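Local coordinates for protein lactate dehydrogenase (Eimeria maxima, PDB 6CT6) that probably reduces pyruvate to lactate reversibly, with NADH as hydride donor, and binds NADH together with the pyruvate analogue oxamate, at residues G18-G21 with G22-F26; P246-S249 with A250-A254; I127-T131 with N132-V136; F26-L30 with K31-D35. All blocks are in the same frame, centred on the assembly; numbering follows the deposited sequence.

Contact 1 (G18-G21 with G22-F26). With NAI (1,4-dihydronicotinamide adenine dinucleotide), chain D.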
loop_
_atom_site.group_PDB
_atom_site.type_symbol
_atom_site.label_atom_id
_atom_site.label_comp_id
_atom_site.label_asym_id
_atom_site.label_seq_id
_atom_site.Cartn_x
_atom_site.Cartn_y
_atom_site.Cartn_z
ATOM N N GLY B 18 -3.787 -10.775 2.813
ATOM C CA GLY B 18 -4.701 -10.128 1.895
ATOM C C GLY B 18 -4.463 -8.635 1.790
ATOM O O GLY B 18 -3.315 -8.174 1.801
ATOM N N MET B 19 -5.549 -7.867 1.707
ATOM C CA MET B 19 -5.435 -6.439 1.429
ATOM C C MET B 19 -4.730 -5.703 2.564
ATOM O O MET B 19 -3.823 -4.899 2.326
ATOM C CB MET B 19 -6.823 -5.849 1.181
ATOM C CG MET B 19 -7.563 -6.501 0.022
ATOM S SD MET B 19 -6.642 -6.434 -1.526
ATOM C CE MET B 19 -6.711 -4.679 -1.873
ATOM N N ILE B 20 -5.132 -5.960 3.808
ATOM C CA ILE B 20 -4.533 -5.246 4.933
ATOM C C ILE B 20 -3.144 -5.792 5.238
ATOM O O ILE B 20 -2.216 -5.025 5.513
ATOM C CB ILE B 20 -5.459 -5.310 6.163
ATOM C CG1 ILE B 20 -6.777 -4.587 5.864
ATOM C CG2 ILE B 20 -4.781 -4.678 7.379
ATOM C CD1 ILE B 20 -7.840 -4.726 6.943
ATOM N N GLY B 21 -2.974 -7.115 5.192
ATOM C CA GLY B 21 -1.659 -7.692 5.422
ATOM C C GLY B 21 -0.611 -7.155 4.464
ATOM O O GLY B 21 0.499 -6.804 4.873
ATOM N N GLY B 22 -0.955 -7.070 3.178
ATOM C CA GLY B 22 -0.015 -6.538 2.203
ATOM C C GLY B 22 0.320 -5.084 2.470
ATOM O O GLY B 22 1.478 -4.672 2.379
ATOM N N THR B 23 -0.699 -4.285 2.791
ATOM C CA THR B 23 -0.481 -2.891 3.159
ATOM C C THR B 23 0.513 -2.772 4.307
ATOM O O THR B 23 1.408 -1.919 4.281
ATOM C CB THR B 23 -1.819 -2.245 3.535
ATOM O OG1 THR B 23 -2.664 -2.188 2.380
ATOM C CG2 THR B 23 -1.626 -0.837 4.094
ATOM N N MET B 24 0.370 -3.618 5.330
ATOM C CA MET B 24 1.246 -3.527 6.494
ATOM C C MET B 24 2.668 -3.959 6.155
ATOM O O MET B 24 3.636 -3.381 6.663
ATOM C CB MET B 24 0.676 -4.365 7.638
ATOM C CG MET B 24 -0.644 -3.826 8.188
ATOM S SD MET B 24 -1.270 -4.706 9.635
ATOM C CE MET B 24 -1.554 -6.351 8.972
ATOM N N ALA B 25 2.818 -4.971 5.298
ATOM C CA ALA B 25 4.151 -5.380 4.864
ATOM C C ALA B 25 4.830 -4.267 4.076
ATOM O O ALA B 25 6.032 -4.024 4.235
ATOM C CB ALA B 25 4.056 -6.652 4.023
ATOM N N PHE B 26 4.074 -3.591 3.213
ATOM C CA PHE B 26 4.578 -2.423 2.498
ATOM C C PHE B 26 5.100 -1.370 3.471
ATOM O O PHE B 26 6.172 -0.791 3.262
ATOM C CB PHE B 26 3.453 -1.866 1.623
ATOM C CG PHE B 26 3.878 -0.806 0.641
ATOM C CD1 PHE B 26 5.103 -0.862 -0.009
ATOM C CD2 PHE B 26 3.013 0.231 0.331
ATOM C CE1 PHE B 26 5.455 0.117 -0.927
ATOM C CE2 PHE B 26 3.360 1.202 -0.580
ATOM C CZ PHE B 26 4.579 1.149 -1.212
HETATM P PA NAI D . -8.686 -10.296 2.875
HETATM O O1A NAI D . -9.707 -11.340 2.481
HETATM O O2A NAI D . -8.065 -9.420 1.813
HETATM O O5B NAI D . -7.501 -11.059 3.648
HETATM C C5B NAI D . -7.784 -12.116 4.560
HETATM C C4B NAI D . -6.737 -13.197 4.354
HETATM O O4B NAI D . -6.736 -14.143 5.425
HETATM C C3B NAI D . -6.980 -13.991 3.073
HETATM O O3B NAI D . -5.867 -13.823 2.193
HETATM C C2B NAI D . -7.115 -15.432 3.528
HETATM O O2B NAI D . -6.534 -16.362 2.613
HETATM C C1B NAI D . -6.361 -15.387 4.843
HETATM N N9A NAI D . -6.613 -16.521 5.759
HETATM C C8A NAI D . -7.714 -17.287 5.899
HETATM N N7A NAI D . -7.508 -18.227 6.862
HETATM C C5A NAI D . -6.259 -18.062 7.337
HETATM C C6A NAI D . -5.391 -18.693 8.351
HETATM N N6A NAI D . -5.825 -19.737 9.087
HETATM N N1A NAI D . -4.145 -18.193 8.521
HETATM C C2A NAI D . -3.685 -17.151 7.802
HETATM N N3A NAI D . -4.421 -16.535 6.867
HETATM C C4A NAI D . -5.681 -16.939 6.600
HETATM O O3 NAI D . -9.340 -9.362 4.022
HETATM P PN NAI D . -8.761 -7.934 4.514
HETATM O O1N NAI D . -9.339 -6.851 3.634
HETATM O O2N NAI D . -7.265 -8.044 4.694
HETATM O O5D NAI D . -9.460 -7.814 5.961
HETATM C C5D NAI D . -9.121 -8.755 6.973
HETATM C C4D NAI D . -9.996 -8.599 8.209
HETATM O O4D NAI D . -9.854 -7.293 8.785
HETATM C C3D NAI D . -11.469 -8.773 7.872
HETATM O O3D NAI D . -12.078 -9.588 8.876
HETATM C C2D NAI D . -12.022 -7.367 7.916
HETATM O O2D NAI D . -13.417 -7.318 8.214
HETATM C C1D NAI D . -11.165 -6.773 9.022
HETATM N N1N NAI D . -11.152 -5.308 9.128
HETATM C C2N NAI D . -11.055 -4.836 10.372
HETATM C C3N NAI D . -11.015 -3.488 10.652
HETATM C C7N NAI D . -10.915 -3.082 12.093
HETATM O O7N NAI D . -10.617 -3.925 12.925
HETATM N N7N NAI D . -11.167 -1.828 12.443
HETATM C C4N NAI D . -11.072 -2.463 9.551
HETATM C C5N NAI D . -11.177 -3.095 8.238
HETATM C C6N NAI D . -11.203 -4.480 8.077
#
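Thr23 sends its OG1 back one turn to Met19 O, 2.9 Å away, while its backbone N also bonds to Met19 O at 3.2 Å. The two donors reach this oxygen from opposite faces of the carbonyl plane. The hydroxyl can do so because OG1 lies anti to the carbonyl carbon (chi1 -66°), folded beside the helix backbone.

Met24 CB and CG rest on Ile20 O, the CG only 3.3 Å from it; SD then passes Ile20 CG2 at 4.2 Å. After the bend at chi3, CE lies near both that methyl and the preceding turn, 4.0 Å from Ile20 CG2 and 3.8 Å from Gly21 CA.

This is the first turn of the helix after strand 11-15, and Gly18 and Gly21 fit the GxGxxG pattern of a Rossmann fold. At the N-cap the bare CA of Gly18 lets O5B of the NADH come as close as 3.4 Å. Beyond it the amides of the helix start point at the pyrophosphate: Met19 N donates to O2A and Ile20 N to O2N, the latter with an N-H...O angle of 169°. Ile20 CD1 continues past the phosphate to C6N of the nicotinamide, 3.6 Å away.

Contact 2 (P246-S249 with A250-A254); sequences PGTS and AILMA
Leu252 folds back over the turn before it, its CG 3.3 Å from Thr248 O, the same oxygen that accepts Leu252 N in a helical hydrogen bond of 3.0 Å. A chi1 of -68° tucks CG in beside the leucine's own N and keeps the first carbons against the backbone. Ile251 and Met253 repeat the arrangement on other sides of the helix: Ile251 CG1 is 3.4 Å from Gly247 O, and Met253 CG is 3.4 Å from Ser249 O, with SD following close to that oxygen. Each of these carbonyls is thus flanked by carbon while it accepts the amide four residues on. Ala250 N completes the ladder by bonding to Pro246 O with an N-H...O angle of 168°. Contact between the two segments is therefore mainly side chain against backbone; the nearest side-chain pair, Thr248 and Leu252, meets loosely.

The hydroxyls of the first turn are held by other groups. Ser249 OG bonds to Ala245 O. Thr248 OG1 has two acceptors, Tyr244 O and, across the interface, Asn56 OD1 of the second subunit, and can share or alternate its one proton between them. Pro246, near the start of helix 244-259, belongs to the NADH pocket and touches the cofactor.

Around the helix, Met24 and Cys28 of helix 19-31 pack on Ile251, Ile82 of strand 80-83 lies against Ala250 and Ala254, and Met155 of strand 152-155 touches Pro246, Ser249 and Met253. Helix 157-172 adds Met158 beside Leu252, which also packs on Val59 of the second subunit.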
loop_
_atom_site.group_PDB
_atom_site.type_symbol
_atom_site.label_atom_id
_atom_site.label_comp_id
_atom_site.label_asym_id
_atom_site.label_seq_id
_atom_site.Cartn_x
_atom_site.Cartn_y
_atom_site.Cartn_z
ATOM N N PRO B 246 -6.672 1.185 7.990
ATOM C CA PRO B 246 -6.557 0.088 8.968
ATOM C C PRO B 246 -5.149 -0.466 9.108
ATOM O O PRO B 246 -4.710 -0.746 10.233
ATOM C CB PRO B 246 -7.529 -0.967 8.419
ATOM C CG PRO B 246 -8.527 -0.194 7.644
ATOM C CD PRO B 246 -7.794 0.979 7.058
ATOM N N GLY B 247 -4.430 -0.652 7.997
ATOM C CA GLY B 247 -3.089 -1.207 8.080
ATOM C C GLY B 247 -2.115 -0.272 8.774
ATOM O O GLY B 247 -1.295 -0.706 9.589
ATOM N N THR B 248 -2.196 1.022 8.467
ATOM C CA THR B 248 -1.310 1.994 9.099
ATOM C C THR B 248 -1.596 2.108 10.591
ATOM O O THR B 248 -0.668 2.204 11.399
ATOM C CB THR B 248 -1.459 3.345 8.402
ATOM O OG1 THR B 248 -1.265 3.178 6.991
ATOM C CG2 THR B 248 -0.449 4.358 8.924
ATOM N N SER B 249 -2.875 2.083 10.979
ATOM C CA SER B 249 -3.227 2.124 12.396
ATOM C C SER B 249 -2.588 0.968 13.154
ATOM O O SER B 249 -1.971 1.169 14.209
ATOM C CB SER B 249 -4.749 2.095 12.562
ATOM O OG SER B 249 -5.351 3.249 12.002
ATOM N N ALA B 250 -2.735 -0.254 12.636
ATOM C CA ALA B 250 -2.150 -1.416 13.296
ATOM C C ALA B 250 -0.636 -1.299 13.383
ATOM O O ALA B 250 -0.034 -1.660 14.404
ATOM C CB ALA B 250 -2.538 -2.693 12.552
ATOM N N ILE B 251 0.001 -0.799 12.322
ATOM C CA ILE B 251 1.460 -0.745 12.294
ATOM C C ILE B 251 1.981 0.275 13.301
ATOM O O ILE B 251 3.021 0.062 13.935
ATOM C CB ILE B 251 1.948 -0.451 10.863
ATOM C CG1 ILE B 251 1.897 -1.729 10.008
ATOM C CG2 ILE B 251 3.360 0.133 10.858
ATOM C CD1 ILE B 251 2.927 -2.797 10.385
ATOM N N LEU B 252 1.274 1.392 13.475
ATOM C CA LEU B 252 1.700 2.370 14.473
ATOM C C LEU B 252 1.624 1.784 15.875
ATOM O O LEU B 252 2.489 2.059 16.715
ATOM C CB LEU B 252 0.858 3.646 14.370
ATOM C CG LEU B 252 1.061 4.495 13.110
ATOM C CD1 LEU B 252 0.246 5.782 13.178
ATOM C CD2 LEU B 252 2.539 4.814 12.885
ATOM N N MET B 253 0.608 0.959 16.144
ATOM C CA MET B 253 0.527 0.282 17.435
ATOM C C MET B 253 1.712 -0.657 17.624
ATOM O O MET B 253 2.347 -0.672 18.685
ATOM C CB MET B 253 -0.790 -0.487 17.543
ATOM C CG MET B 253 -2.032 0.396 17.535
ATOM S SD MET B 253 -3.563 -0.527 17.228
ATOM C CE MET B 253 -3.591 -1.628 18.640
ATOM N N ALA B 254 2.034 -1.441 16.591
ATOM C CA ALA B 254 3.178 -2.345 16.665
ATOM C C ALA B 254 4.475 -1.573 16.858
ATOM O O ALA B 254 5.370 -2.018 17.585
ATOM C CB ALA B 254 3.251 -3.194 15.398
#

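Contact 3 (I127-T131 with N132-V136). With NAI (1,4-dihydronicotinamide adenine dinucleotide), chain D.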
loop_
_atom_site.group_PDB
_atom_site.type_symbol
_atom_site.label_atom_id
_atom_site.label_comp_id
_atom_site.label_asym_id
_atom_site.label_seq_id
_atom_site.Cartn_x
_atom_site.Cartn_y
_atom_site.Cartn_z
ATOM N N ILE B 127 0.574 -9.285 20.376
ATOM C CA ILE B 127 -0.408 -9.705 19.379
ATOM C C ILE B 127 -1.431 -8.597 19.168
ATOM O O ILE B 127 -2.030 -8.101 20.129
ATOM C CB ILE B 127 -1.105 -11.015 19.793
ATOM C CG1 ILE B 127 -0.071 -12.128 19.953
ATOM C CG2 ILE B 127 -2.141 -11.438 18.758
ATOM C CD1 ILE B 127 0.089 -12.578 21.373
ATOM N N ILE B 128 -1.637 -8.227 17.906
ATOM C CA ILE B 128 -2.655 -7.261 17.501
ATOM C C ILE B 128 -3.612 -7.975 16.554
ATOM O O ILE B 128 -3.193 -8.456 15.493
ATOM C CB ILE B 128 -2.042 -6.034 16.805
ATOM C CG1 ILE B 128 -1.023 -5.328 17.705
ATOM C CG2 ILE B 128 -3.146 -5.068 16.368
ATOM C CD1 ILE B 128 -0.100 -4.382 16.941
ATOM N N ASN B 129 -4.892 -8.024 16.909
ATOM C CA ASN B 129 -5.896 -8.596 16.020
ATOM C C ASN B 129 -6.648 -7.499 15.284
ATOM O O ASN B 129 -6.891 -6.419 15.830
ATOM C CB ASN B 129 -6.903 -9.469 16.767
ATOM C CG ASN B 129 -7.907 -10.110 15.827
ATOM O OD1 ASN B 129 -7.544 -10.950 15.005
ATOM N ND2 ASN B 129 -9.168 -9.698 15.924
ATOM N N ILE B 130 -7.026 -7.794 14.043
ATOM C CA ILE B 130 -7.814 -6.879 13.227
ATOM C C ILE B 130 -9.100 -7.571 12.782
ATOM O O ILE B 130 -10.127 -6.915 12.586
ATOM C CB ILE B 130 -6.997 -6.378 12.019
ATOM C CG1 ILE B 130 -5.742 -5.635 12.494
ATOM C CG2 ILE B 130 -7.841 -5.458 11.145
ATOM C CD1 ILE B 130 -4.758 -5.303 11.381
ATOM N N THR B 131 -9.066 -8.899 12.643
ATOM C CA THR B 131 -10.193 -9.637 12.075
ATOM C C THR B 131 -11.493 -9.348 12.825
ATOM O O THR B 131 -11.537 -9.383 14.059
ATOM C CB THR B 131 -9.896 -11.139 12.101
ATOM O OG1 THR B 131 -8.720 -11.411 11.332
ATOM C CG2 THR B 131 -11.066 -11.944 11.535
ATOM N N ASN B 132 -12.557 -9.079 12.066
ATOM C CA ASN B 132 -13.884 -8.785 12.625
ATOM C C ASN B 132 -14.721 -10.043 12.888
ATOM O O ASN B 132 -14.479 -11.084 12.274
ATOM C CB ASN B 132 -14.663 -7.872 11.676
ATOM C CG ASN B 132 -14.346 -6.407 11.878
ATOM O OD1 ASN B 132 -14.161 -5.947 13.004
ATOM N ND2 ASN B 132 -14.286 -5.661 10.779
ATOM N N PRO B 133 -15.712 -9.955 13.799
ATOM C CA PRO B 133 -16.002 -8.844 14.714
ATOM C C PRO B 133 -14.905 -8.684 15.755
ATOM O O PRO B 133 -14.624 -9.591 16.541
ATOM C CB PRO B 133 -17.333 -9.244 15.360
ATOM C CG PRO B 133 -17.423 -10.706 15.180
ATOM C CD PRO B 133 -16.750 -10.992 13.878
ATOM N N LEU B 134 -14.306 -7.496 15.746
ATOM C CA LEU B 134 -12.998 -7.291 16.359
ATOM C C LEU B 134 -12.986 -7.718 17.823
ATOM O O LEU B 134 -12.090 -8.449 18.262
ATOM C CB LEU B 134 -12.614 -5.818 16.205
ATOM C CG LEU B 134 -11.186 -5.340 16.469
ATOM C CD1 LEU B 134 -11.124 -4.650 17.815
ATOM C CD2 LEU B 134 -10.164 -6.465 16.382
ATOM N N ASP B 135 -13.990 -7.294 18.589
ATOM C CA ASP B 135 -13.891 -7.382 20.041
ATOM C C ASP B 135 -14.061 -8.807 20.556
ATOM O O ASP B 135 -13.518 -9.140 21.616
ATOM C CB ASP B 135 -14.912 -6.441 20.677
ATOM C CG ASP B 135 -14.713 -5.000 20.244
ATOM O OD1 ASP B 135 -13.874 -4.303 20.857
ATOM O OD2 ASP B 135 -15.382 -4.570 19.281
ATOM N N VAL B 136 -14.792 -9.665 19.840
ATOM C CA VAL B 136 -14.879 -11.065 20.250
ATOM C C VAL B 136 -13.850 -11.951 19.552
ATOM O O VAL B 136 -13.488 -13.005 20.096
ATOM C CB VAL B 136 -16.293 -11.639 20.033
ATOM C CG1 VAL B 136 -17.282 -10.932 20.946
ATOM C CG2 VAL B 136 -16.733 -11.534 18.577
HETATM P PA NAI D . -8.686 -10.296 2.875
HETATM O O1A NAI D . -9.707 -11.340 2.481
HETATM O O2A NAI D . -8.065 -9.420 1.813
HETATM O O5B NAI D . -7.501 -11.059 3.648
HETATM C C5B NAI D . -7.784 -12.116 4.560
HETATM C C4B NAI D . -6.737 -13.197 4.354
HETATM O O4B NAI D . -6.736 -14.143 5.425
HETATM C C3B NAI D . -6.980 -13.991 3.073
HETATM O O3B NAI D . -5.867 -13.823 2.193
HETATM C C2B NAI D . -7.115 -15.432 3.528
HETATM O O2B NAI D . -6.534 -16.362 2.613
HETATM C C1B NAI D . -6.361 -15.387 4.843
HETATM N N9A NAI D . -6.613 -16.521 5.759
HETATM C C8A NAI D . -7.714 -17.287 5.899
HETATM N N7A NAI D . -7.508 -18.227 6.862
HETATM C C5A NAI D . -6.259 -18.062 7.337
HETATM C C6A NAI D . -5.391 -18.693 8.351
HETATM N N6A NAI D . -5.825 -19.737 9.087
HETATM N N1A NAI D . -4.145 -18.193 8.521
HETATM C C2A NAI D . -3.685 -17.151 7.802
HETATM N N3A NAI D . -4.421 -16.535 6.867
HETATM C C4A NAI D . -5.681 -16.939 6.600
HETATM O O3 NAI D . -9.340 -9.362 4.022
HETATM P PN NAI D . -8.761 -7.934 4.514
HETATM O O1N NAI D . -9.339 -6.851 3.634
HETATM O O2N NAI D . -7.265 -8.044 4.694
HETATM O O5D NAI D . -9.460 -7.814 5.961
HETATM C C5D NAI D . -9.121 -8.755 6.973
HETATM C C4D NAI D . -9.996 -8.599 8.209
HETATM O O4D NAI D . -9.854 -7.293 8.785
HETATM C C3D NAI D . -11.469 -8.773 7.872
HETATM O O3D NAI D . -12.078 -9.588 8.876
HETATM C C2D NAI D . -12.022 -7.367 7.916
HETATM O O2D NAI D . -13.417 -7.318 8.214
HETATM C C1D NAI D . -11.165 -6.773 9.022
HETATM N N1N NAI D . -11.152 -5.308 9.128
HETATM C C2N NAI D . -11.055 -4.836 10.372
HETATM C C3N NAI D . -11.015 -3.488 10.652
HETATM C C7N NAI D . -10.915 -3.082 12.093
HETATM O O7N NAI D . -10.617 -3.925 12.925
HETATM N N7N NAI D . -11.167 -1.828 12.443
HETATM C C4N NAI D . -11.072 -2.463 9.551
HETATM C C5N NAI D . -11.177 -3.095 8.238
HETATM C C6N NAI D . -11.203 -4.480 8.077
#
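Asn129 and Leu134 run antiparallel alongside one another across the turn that follows strand 126-129. Leu134 CD2 wedges in beside the asparagine, 3.4 Å from Asn129 ND2 and 3.3 Å from Asn129 O. The amide reaches forward because its CG is anti to the backbone N (chi1 -177°), which lets ND2 donate to Thr131 O at 3.0 Å. That bond meets a lone pair of the oxygen within the plane of the carbonyl, but is bent at the hydrogen, with an N-H...O angle of 139°. The carbonyl is shared by this side-chain N-H bond and a weaker CA-H...O contact, from Leu134 CA to Thr131 O at 3.4 Å.

Asn132 faces away from that pair, toward the cofactor. Its backbone N donates to O3D of the nicotinamide ribose with an N-H...O angle of 167°, and its ND2 donates to O2D at 3.2 Å. The same ND2 is hydrogen-bonded to oxamate, and OD1 takes a weak bond from Leu134 N, which helps to fix the rotation of the amide. A cis peptide links Asn132 to Pro133, the helix N-cap. Ile130 turns CG2 toward the nicotinamide, 3.4 Å from its C2N, while Thr131 OG1 bonds to Ala85 O.

Chemically, the turn divides its polar groups between fold and ligand. Asn129 braces the backbone, whereas the single amide of Asn132 reads both the cofactor ribose and the substrate analogue, consistent with a part in setting nicotinamide and substrate beside each other in the active site.

Contact 4 (F26-L30 with K31-D35)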
loop_
_atom_site.group_PDB
_atom_site.type_symbol
_atom_site.label_atom_id
_atom_site.label_comp_id
_atom_site.label_asym_id
_atom_site.label_seq_id
_atom_site.Cartn_x
_atom_site.Cartn_y
_atom_site.Cartn_z
ATOM N N PHE B 26 4.074 -3.591 3.213
ATOM C CA PHE B 26 4.578 -2.423 2.498
ATOM C C PHE B 26 5.100 -1.370 3.471
ATOM O O PHE B 26 6.172 -0.791 3.262
ATOM C CB PHE B 26 3.453 -1.866 1.623
ATOM C CG PHE B 26 3.878 -0.806 0.641
ATOM C CD1 PHE B 26 5.103 -0.862 -0.009
ATOM C CD2 PHE B 26 3.013 0.231 0.331
ATOM C CE1 PHE B 26 5.455 0.117 -0.927
ATOM C CE2 PHE B 26 3.360 1.202 -0.580
ATOM C CZ PHE B 26 4.579 1.149 -1.212
ATOM N N LEU B 27 4.350 -1.110 4.550
ATOM C CA LEU B 27 4.767 -0.110 5.528
ATOM C C LEU B 27 6.063 -0.511 6.222
ATOM O O LEU B 27 6.915 0.343 6.501
ATOM C CB LEU B 27 3.655 0.105 6.554
ATOM C CG LEU B 27 2.455 0.916 6.058
ATOM C CD1 LEU B 27 1.256 0.689 6.961
ATOM C CD2 LEU B 27 2.795 2.395 5.990
ATOM N N CYS B 28 6.225 -1.800 6.524
ATOM C CA CYS B 28 7.457 -2.261 7.159
ATOM C C CYS B 28 8.657 -2.025 6.252
ATOM O O CYS B 28 9.713 -1.564 6.704
ATOM C CB CYS B 28 7.334 -3.740 7.522
ATOM S SG CYS B 28 6.203 -4.069 8.901
ATOM N N SER B 29 8.510 -2.336 4.963
ATOM C CA SER B 29 9.569 -2.064 3.996
ATOM C C SER B 29 9.919 -0.581 3.971
ATOM O O SER B 29 11.094 -0.204 4.070
ATOM C CB SER B 29 9.127 -2.539 2.610
ATOM O OG SER B 29 10.078 -2.210 1.613
ATOM N N LEU B 30 8.906 0.279 3.854
ATOM C CA LEU B 30 9.142 1.714 3.727
ATOM C C LEU B 30 9.727 2.307 5.005
ATOM O O LEU B 30 10.585 3.196 4.944
ATOM C CB LEU B 30 7.833 2.423 3.365
ATOM C CG LEU B 30 7.203 2.109 2.006
ATOM C CD1 LEU B 30 5.790 2.675 1.939
ATOM C CD2 LEU B 30 8.043 2.658 0.862
ATOM N N LYS B 31 9.273 1.839 6.168
ATOM C CA LYS B 31 9.704 2.393 7.444
ATOM C C LYS B 31 10.953 1.725 8.004
ATOM O O LYS B 31 11.478 2.191 9.022
ATOM C CB LYS B 31 8.576 2.280 8.481
ATOM C CG LYS B 31 7.342 3.124 8.177
ATOM C CD LYS B 31 6.199 2.830 9.151
ATOM C CE LYS B 31 6.409 3.482 10.513
ATOM N NZ LYS B 31 6.281 4.964 10.462
ATOM N N GLU B 32 11.450 0.666 7.366
ATOM C CA GLU B 32 12.542 -0.137 7.916
ATOM C C GLU B 32 12.229 -0.555 9.347
ATOM O O GLU B 32 13.080 -0.497 10.238
ATOM C CB GLU B 32 13.872 0.614 7.861
ATOM C CG GLU B 32 14.304 1.028 6.476
ATOM C CD GLU B 32 15.612 1.791 6.491
ATOM O OE1 GLU B 32 16.573 1.311 7.131
ATOM O OE2 GLU B 32 15.675 2.879 5.880
ATOM N N LEU B 33 10.984 -0.969 9.573
ATOM C CA LEU B 33 10.558 -1.293 10.927
ATOM C C LEU B 33 11.103 -2.638 11.382
ATOM O O LEU B 33 11.393 -2.817 12.570
ATOM C CB LEU B 33 9.033 -1.279 11.007
ATOM C CG LEU B 33 8.441 -1.483 12.399
ATOM C CD1 LEU B 33 8.962 -0.434 13.377
ATOM C CD2 LEU B 33 6.931 -1.434 12.320
ATOM N N GLY B 34 11.258 -3.576 10.459
ATOM C CA GLY B 34 11.774 -4.890 10.777
ATOM C C GLY B 34 11.518 -5.825 9.619
ATOM O O GLY B 34 10.831 -5.487 8.651
ATOM N N ASP B 35 12.105 -7.014 9.719
ATOM C CA ASP B 35 11.821 -8.052 8.740
ATOM C C ASP B 35 10.412 -8.596 8.954
ATOM O O ASP B 35 9.864 -8.553 10.060
ATOM C CB ASP B 35 12.859 -9.172 8.826
ATOM C CG ASP B 35 14.195 -8.775 8.214
ATOM O OD1 ASP B 35 14.251 -7.759 7.484
ATOM O OD2 ASP B 35 15.192 -9.488 8.455
#
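Leu27 O accepts the backbone N of Lys31 at 2.8 Å, with an N-H...O angle of 152°, a regular bond between residues four apart. The lysine side chain lies over the same oxygen: CB comes within 3.2 Å of Leu27 O and CG within 3.3 Å, chi1 of -66° having swung CG to the side of the lysine N. Bends at chi3 and chi4 then carry the chain off toward Glu255, with which NZ makes a long, weak ion pair.

Leu33 N reaches back to Cys28 O at 3.2 Å, approaching a lone pair of that oxygen without leaving the carbonyl plane. Cys28 SG and Leu33 CD2 touch at 4.4 Å, an apolar pair beside Ile12 of strand 11-15. Glu32 N makes a weak bond to Ser29 O, which also accepts Asn62 ND2. Leu30 CD1 sits 3.6 Å above the centre of the Phe26 ring, and Leu30 also packs on Leu27 of the second subunit. Gly34 O is buried without a polar partner in the model.

Glu32 is where the chain leaves the helix, at a phi of 51°, and the bonds back into the last turn make a Schellman motif, here closing helix 19-31 before strand 35-39 of the Rossmann beta-alpha-beta unit.

From the N terminus, contact 1 opens helix 19-31 after strand 11-15, and contact 4 ends it, sharing Phe26 and turning the chain toward strand 35-39. Contact 3 follows, rounding the end of strand 126-129 into helix 134-145, and contact 2 comes last, within helix 244-259. None nests inside or crosses another along the chain, yet contact 2 touches the other three: Ala250 and Ile251 meet Met24 of contact 1, Ala250 and Met253 meet Ile130 and Ile128 of contact 3, and Ile251 meets Leu27 and Cys28 of contact 4. Residues 246-254 thus join the C-terminal family region to the NAD-binding one. Contacts 1 and 3 both hold NADH; contacts 1, 2 and 4 also touch the second subunit.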